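Local coordinates for 2-hydroxyhepta-2,4-diene-1,7-dioate isomerase (Corynebacterium glutamicum, PDB 4DBF), which binds magnesium and probably acts as an oxaloacetate decarboxylase, perhaps with isomerase activity as well, at residues 110-115 and 165-170; 172-175 and 179-182. All coordinates share one frame; numbering follows the deposited sequence.

Overall arrangement
Set side by side, the two contacts illustrate how interaction chemistry changes with depth in a fold. Contact 1 is buried, its centre about 10 Å from that of the chain, and joins strands 108-112 and 159-170 through a salt bridge to a carboxylate that also binds a magnesium ion. Contact 2 is only partly buried, its centre about 20 Å from the centre of the chain, where helix 171-177 meets the turn leading into helix 181-185; there side chains lie over flat groups, and a water supplies the polar link. Strand 159-170 runs directly into helix 171-177. The contacts also touch: Phe110 of contact 1 packs edge-to-face with Trp180 of contact 2. Both reach the second subunit.

Contact 1. Residues 110-115 and 165-170; sequences FLKPPT and INDVSS. With MG (magnesium ion), chain C.
Two torsional choices let Lys112 and Asp167 meet: Asp167 places CG opposite its own backbone N (chi1 177°), and the Lys112 chain folds at its last two torsions (chi3 92°). The side chains thus bridge a backbone gap of 8.8 Å between Lys112 CA and Asp167 CA. The result is one carboxylate that serves several cationic partners. Lys112 NZ donates to Asp167 OD1 over 2.7 Å in a buried salt bridge that uses the anti lone pair, directed away from the other oxygen. That second oxygen, Asp167 OD2, binds the magnesium ion at 2.2 Å and is also hydrogen-bonded to Lys184 NZ. Being held at both oxygens, the carboxylate has little freedom to rotate. Lys112 NZ is itself steadied by the main-chain oxygens of Lys184 and Phe189.

Phe110 and Asp167 approach each other from opposite directions. Phe110 CZ stops 3.6 Å from Asp167 OD2, which lies at the ring edge, and the ring and carboxylate planes differ by 27°, so the slightly positive C-H rim probably faces the anion favourably. Behind the carboxylate the backbone is curled: Asp167 is the centre of an inverse gamma turn with a weak bond from Val168 N to Asn166 O, and Ser169 OG donates to Asp167 O at 2.8 Å, from above the carbonyl plane. Glu136, Glu138 and three waters join Asp167 around the magnesium ion, completing a three-carboxylate site consistent with the metal centre of FAH-family active sites.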
loop_
_atom_site.group_PDB
_atom_site.type_symbol
_atom_site.label_atom_id
_atom_site.label_comp_id
_atom_site.label_asym_id
_atom_site.label_seq_id
_atom_site.Cartn_x
_atom_site.Cartn_y
_atom_site.Cartn_z
ATOM N N PHE A 110 -3.636 2.697 -9.422
ATOM C CA PHE A 110 -2.331 2.530 -8.818
ATOM C C PHE A 110 -2.378 2.812 -7.314
ATOM O O PHE A 110 -3.377 3.237 -6.794
ATOM C CB PHE A 110 -1.252 3.328 -9.548
ATOM C CG PHE A 110 -1.387 4.793 -9.423
ATOM C CD1 PHE A 110 -2.205 5.480 -10.236
ATOM C CD2 PHE A 110 -0.673 5.473 -8.508
ATOM C CE1 PHE A 110 -2.350 6.820 -10.121
ATOM C CE2 PHE A 110 -0.813 6.812 -8.375
ATOM C CZ PHE A 110 -1.656 7.493 -9.177
ATOM N N LEU A 111 -1.281 2.534 -6.651
ATOM C CA LEU A 111 -1.208 2.696 -5.210
ATOM C C LEU A 111 -0.213 3.758 -4.800
ATOM O O LEU A 111 0.799 3.844 -5.383
ATOM C CB LEU A 111 -0.837 1.388 -4.556
ATOM C CG LEU A 111 -1.761 0.201 -4.816
ATOM C CD1 LEU A 111 -1.204 -1.108 -4.348
ATOM C CD2 LEU A 111 -3.099 0.454 -4.223
ATOM N N LYS A 112 -0.550 4.523 -3.772
ATOM C CA LYS A 112 0.412 5.330 -3.041
ATOM C C LYS A 112 0.527 4.719 -1.652
ATOM O O LYS A 112 -0.443 4.344 -1.107
ATOM C CB LYS A 112 -0.000 6.793 -2.933
ATOM C CG LYS A 112 0.064 7.612 -4.203
ATOM C CD LYS A 112 -0.637 8.950 -4.090
ATOM C CE LYS A 112 0.257 10.082 -3.648
ATOM N NZ LYS A 112 1.114 10.645 -4.690
ATOM N N PRO A 113 1.734 4.599 -1.128
ATOM C CA PRO A 113 1.946 3.983 0.162
ATOM C C PRO A 113 1.522 4.931 1.263
ATOM O O PRO A 113 1.597 6.102 1.050
ATOM C CB PRO A 113 3.439 3.801 0.186
ATOM C CG PRO A 113 3.944 4.970 -0.524
ATOM C CD PRO A 113 2.965 5.223 -1.617
ATOM N N PRO A 114 1.098 4.400 2.406
ATOM C CA PRO A 114 0.654 5.214 3.546
ATOM C C PRO A 114 1.684 6.218 4.048
ATOM O O PRO A 114 1.384 7.256 4.556
ATOM C CB PRO A 114 0.379 4.177 4.624
ATOM C CG PRO A 114 0.115 2.944 3.895
ATOM C CD PRO A 114 0.948 2.980 2.667
ATOM N N THR A 115 2.921 5.851 3.855
ATOM C CA THR A 115 4.040 6.673 4.174
ATOM C C THR A 115 4.161 7.938 3.325
ATOM O O THR A 115 4.862 8.813 3.667
ATOM C CB THR A 115 5.337 5.861 4.108
ATOM O OG1 THR A 115 5.325 5.024 2.977
ATOM C CG2 THR A 115 5.443 5.023 5.307
ATOM N N ILE A 165 -6.932 15.556 -1.999
ATOM C CA ILE A 165 -5.564 14.987 -2.040
ATOM C C ILE A 165 -4.720 15.727 -3.088
ATOM O O ILE A 165 -5.228 16.144 -4.116
ATOM C CB ILE A 165 -5.579 13.443 -2.261
ATOM C CG1 ILE A 165 -4.129 12.899 -2.219
ATOM C CG2 ILE A 165 -6.284 13.020 -3.641
ATOM C CD1 ILE A 165 -4.022 11.399 -2.195
ATOM N N ASN A 166 -3.434 15.923 -2.799
ATOM C CA ASN A 166 -2.494 16.464 -3.783
ATOM C C ASN A 166 -1.656 15.238 -4.204
ATOM O O ASN A 166 -0.838 14.732 -3.401
ATOM C CB ASN A 166 -1.644 17.604 -3.132
ATOM C CG ASN A 166 -0.800 18.310 -4.138
ATOM O OD1 ASN A 166 -0.575 17.772 -5.241
ATOM N ND2 ASN A 166 -0.300 19.504 -3.791
ATOM N N ASP A 167 -1.883 14.703 -5.410
ATOM C CA ASP A 167 -1.181 13.474 -5.839
ATOM C C ASP A 167 0.148 13.956 -6.476
ATOM O O ASP A 167 0.261 14.088 -7.710
ATOM C CB ASP A 167 -2.078 12.707 -6.837
ATOM C CG ASP A 167 -1.434 11.468 -7.404
ATOM O OD1 ASP A 167 -0.421 10.959 -6.884
ATOM O OD2 ASP A 167 -1.942 10.958 -8.422
ATOM N N VAL A 168 1.141 14.188 -5.632
ATOM C CA VAL A 168 2.406 14.821 -6.069
ATOM C C VAL A 168 3.148 13.731 -6.825
ATOM O O VAL A 168 3.111 12.596 -6.400
ATOM C CB VAL A 168 3.199 15.240 -4.834
ATOM C CG1 VAL A 168 4.556 15.775 -5.232
ATOM C CG2 VAL A 168 2.368 16.338 -4.039
ATOM N N SER A 169 3.785 14.074 -7.946
ATOM C CA SER A 169 4.334 13.098 -8.874
ATOM C C SER A 169 5.627 13.677 -9.521
ATOM O O SER A 169 5.557 14.797 -10.086
ATOM C CB SER A 169 3.329 12.909 -10.047
ATOM O OG SER A 169 1.946 12.884 -9.569
ATOM N N SER A 170 6.733 12.936 -9.433
ATOM C CA SER A 170 7.960 13.271 -10.206
ATOM C C SER A 170 7.714 12.782 -11.636
ATOM O O SER A 170 7.700 11.564 -11.871
ATOM C CB SER A 170 9.170 12.530 -9.647
ATOM O OG SER A 170 10.315 12.682 -10.529
HETATM MG MG MG C . -3.344 11.521 -10.029
HETATM O O HOH W 1 -2.574 10.154 -11.369
HETATM O O HOH W 2 -4.733 9.990 -9.403
HETATM O O HOH W 3 -4.416 12.290 -11.589
#

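Contact 2. Residues 172-175 and 179-182; sequences DLQF and QWAR
Gln174 lays its side chain over one face of the Trp180 indole, with the amide nitrogen above the five-membered ring. The amide stands almost upright on the ring, the two planes meeting at 83°, and Gln174 NE2 sits 3.3 Å from Trp180 NE1. Since both nitrogens are donors, this short approach is not a hydrogen bond; the amide nitrogen is instead set over the five-membered ring, off the centre of the whole indole, in a position consistent with a weak amide-pi attraction. Gln174 runs extended beyond CG (chi2 -177°), which carries the amide out along the indole while Gln174 CG rests 3.7 Å from Trp180 CD1. The amide oxygen accepts from Arg171 NH1, which is consistent with the nitrogen end being the one turned to the ring.

A different route ties the same two residues together at the indole edge. Water 4, lying in the ring plane, donates to Gln174 O over 2.8 Å and receives a weak hydrogen bond from Trp180 NE1 at 3.1 Å.

One residue earlier, Leu173 crosses Arg182 at about a right angle, its CD2 methyl over one face of the guanidinium and 3.5 Å from Arg182 NH2. A bend at chi3 (67°) turns the arginine's end back toward the helix, where NH2 also forms a salt bridge with Asp177. At the subunit interface, Trp180 N and Gln179 OE1 of the second subunit are hydrogen-bonded, and the symmetric bond is made in return. The principle illustrated is that the faces of the indole and guanidinium can take an amide nitrogen and a methyl while the indole N-H, the amide oxygen and the guanidinium find polar partners elsewhere: water 4, Arg171 and Asp177.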
loop_
_atom_site.group_PDB
_atom_site.type_symbol
_atom_site.label_atom_id
_atom_site.label_comp_id
_atom_site.label_asym_id
_atom_site.label_seq_id
_atom_site.Cartn_x
_atom_site.Cartn_y
_atom_site.Cartn_z
ATOM N N ASP A 172 9.623 12.992 -14.202
ATOM C CA ASP A 172 10.843 12.339 -14.685
ATOM C C ASP A 172 10.963 10.910 -14.220
ATOM O O ASP A 172 11.408 10.006 -14.995
ATOM C CB ASP A 172 12.108 13.131 -14.245
ATOM C CG ASP A 172 12.279 14.459 -15.009
ATOM O OD1 ASP A 172 11.572 14.675 -16.017
ATOM O OD2 ASP A 172 13.064 15.341 -14.524
ATOM N N LEU A 173 10.636 10.653 -12.932
ATOM C CA LEU A 173 10.702 9.256 -12.456
ATOM C C LEU A 173 9.590 8.408 -13.066
ATOM O O LEU A 173 9.851 7.190 -13.313
ATOM C CB LEU A 173 10.659 9.133 -10.926
ATOM C CG LEU A 173 11.863 9.756 -10.189
ATOM C CD1 LEU A 173 11.585 9.738 -8.702
ATOM C CD2 LEU A 173 13.180 9.025 -10.487
ATOM N N GLN A 174 8.415 8.998 -13.300
ATOM C CA GLN A 174 7.341 8.223 -13.917
ATOM C C GLN A 174 7.848 7.650 -15.281
ATOM O O GLN A 174 7.668 6.455 -15.596
ATOM C CB GLN A 174 6.146 9.064 -14.206
ATOM C CG GLN A 174 5.254 9.318 -13.054
ATOM C CD GLN A 174 4.018 10.118 -13.466
ATOM O OE1 GLN A 174 3.922 11.297 -13.265
ATOM N NE2 GLN A 174 3.058 9.442 -14.060
ATOM N N PHE A 175 8.435 8.540 -16.082
ATOM C CA PHE A 175 9.114 8.105 -17.293
ATOM C C PHE A 175 10.273 7.147 -17.093
ATOM O O PHE A 175 10.287 6.130 -17.758
ATOM C CB PHE A 175 9.561 9.314 -18.156
ATOM C CG PHE A 175 10.270 8.892 -19.392
ATOM C CD1 PHE A 175 9.551 8.319 -20.455
ATOM C CD2 PHE A 175 11.652 8.984 -19.473
ATOM C CE1 PHE A 175 10.191 7.890 -21.609
ATOM C CE2 PHE A 175 12.311 8.541 -20.633
ATOM C CZ PHE A 175 11.557 7.986 -21.680
ATOM N N GLN A 179 6.667 1.997 -14.020
ATOM C CA GLN A 179 5.653 1.951 -12.892
ATOM C C GLN A 179 5.777 3.247 -12.119
ATOM O O GLN A 179 6.905 3.621 -11.799
ATOM C CB GLN A 179 5.919 0.761 -11.995
ATOM C CG GLN A 179 5.823 -0.590 -12.795
ATOM C CD GLN A 179 4.414 -0.761 -13.340
ATOM O OE1 GLN A 179 3.440 -0.787 -12.578
ATOM N NE2 GLN A 179 4.282 -0.780 -14.662
ATOM N N TRP A 180 4.632 3.890 -11.826
ATOM C CA TRP A 180 4.552 5.148 -11.213
ATOM C C TRP A 180 4.766 5.104 -9.684
ATOM O O TRP A 180 4.838 6.157 -9.066
ATOM C CB TRP A 180 3.202 5.800 -11.472
ATOM C CG TRP A 180 2.857 6.041 -12.921
ATOM C CD1 TRP A 180 3.713 6.071 -14.014
ATOM C CD2 TRP A 180 1.536 6.242 -13.429
ATOM N NE1 TRP A 180 2.988 6.283 -15.170
ATOM C CE2 TRP A 180 1.652 6.442 -14.831
ATOM C CE3 TRP A 180 0.271 6.331 -12.826
ATOM C CZ2 TRP A 180 0.546 6.608 -15.642
ATOM C CZ3 TRP A 180 -0.873 6.534 -13.657
ATOM C CH2 TRP A 180 -0.707 6.688 -15.049
ATOM N N ALA A 181 4.804 3.903 -9.109
ATOM C CA ALA A 181 4.871 3.767 -7.641
ATOM C C ALA A 181 5.919 4.666 -6.966
ATOM O O ALA A 181 5.595 5.405 -6.083
ATOM C CB ALA A 181 5.121 2.316 -7.244
ATOM N N ARG A 182 7.159 4.617 -7.404
ATOM C CA ARG A 182 8.189 5.495 -6.797
ATOM C C ARG A 182 7.966 6.989 -7.000
ATOM O O ARG A 182 7.991 7.791 -6.037
ATOM C CB ARG A 182 9.611 5.051 -7.262
ATOM C CG ARG A 182 10.718 5.786 -6.536
ATOM C CD ARG A 182 12.074 5.070 -6.813
ATOM N NE ARG A 182 12.474 5.194 -8.234
ATOM C CZ ARG A 182 13.679 5.632 -8.648
ATOM N NH1 ARG A 182 14.590 6.021 -7.765
ATOM N NH2 ARG A 182 13.987 5.658 -9.948
HETATM O O HOH W 4 5.435 5.594 -16.991
#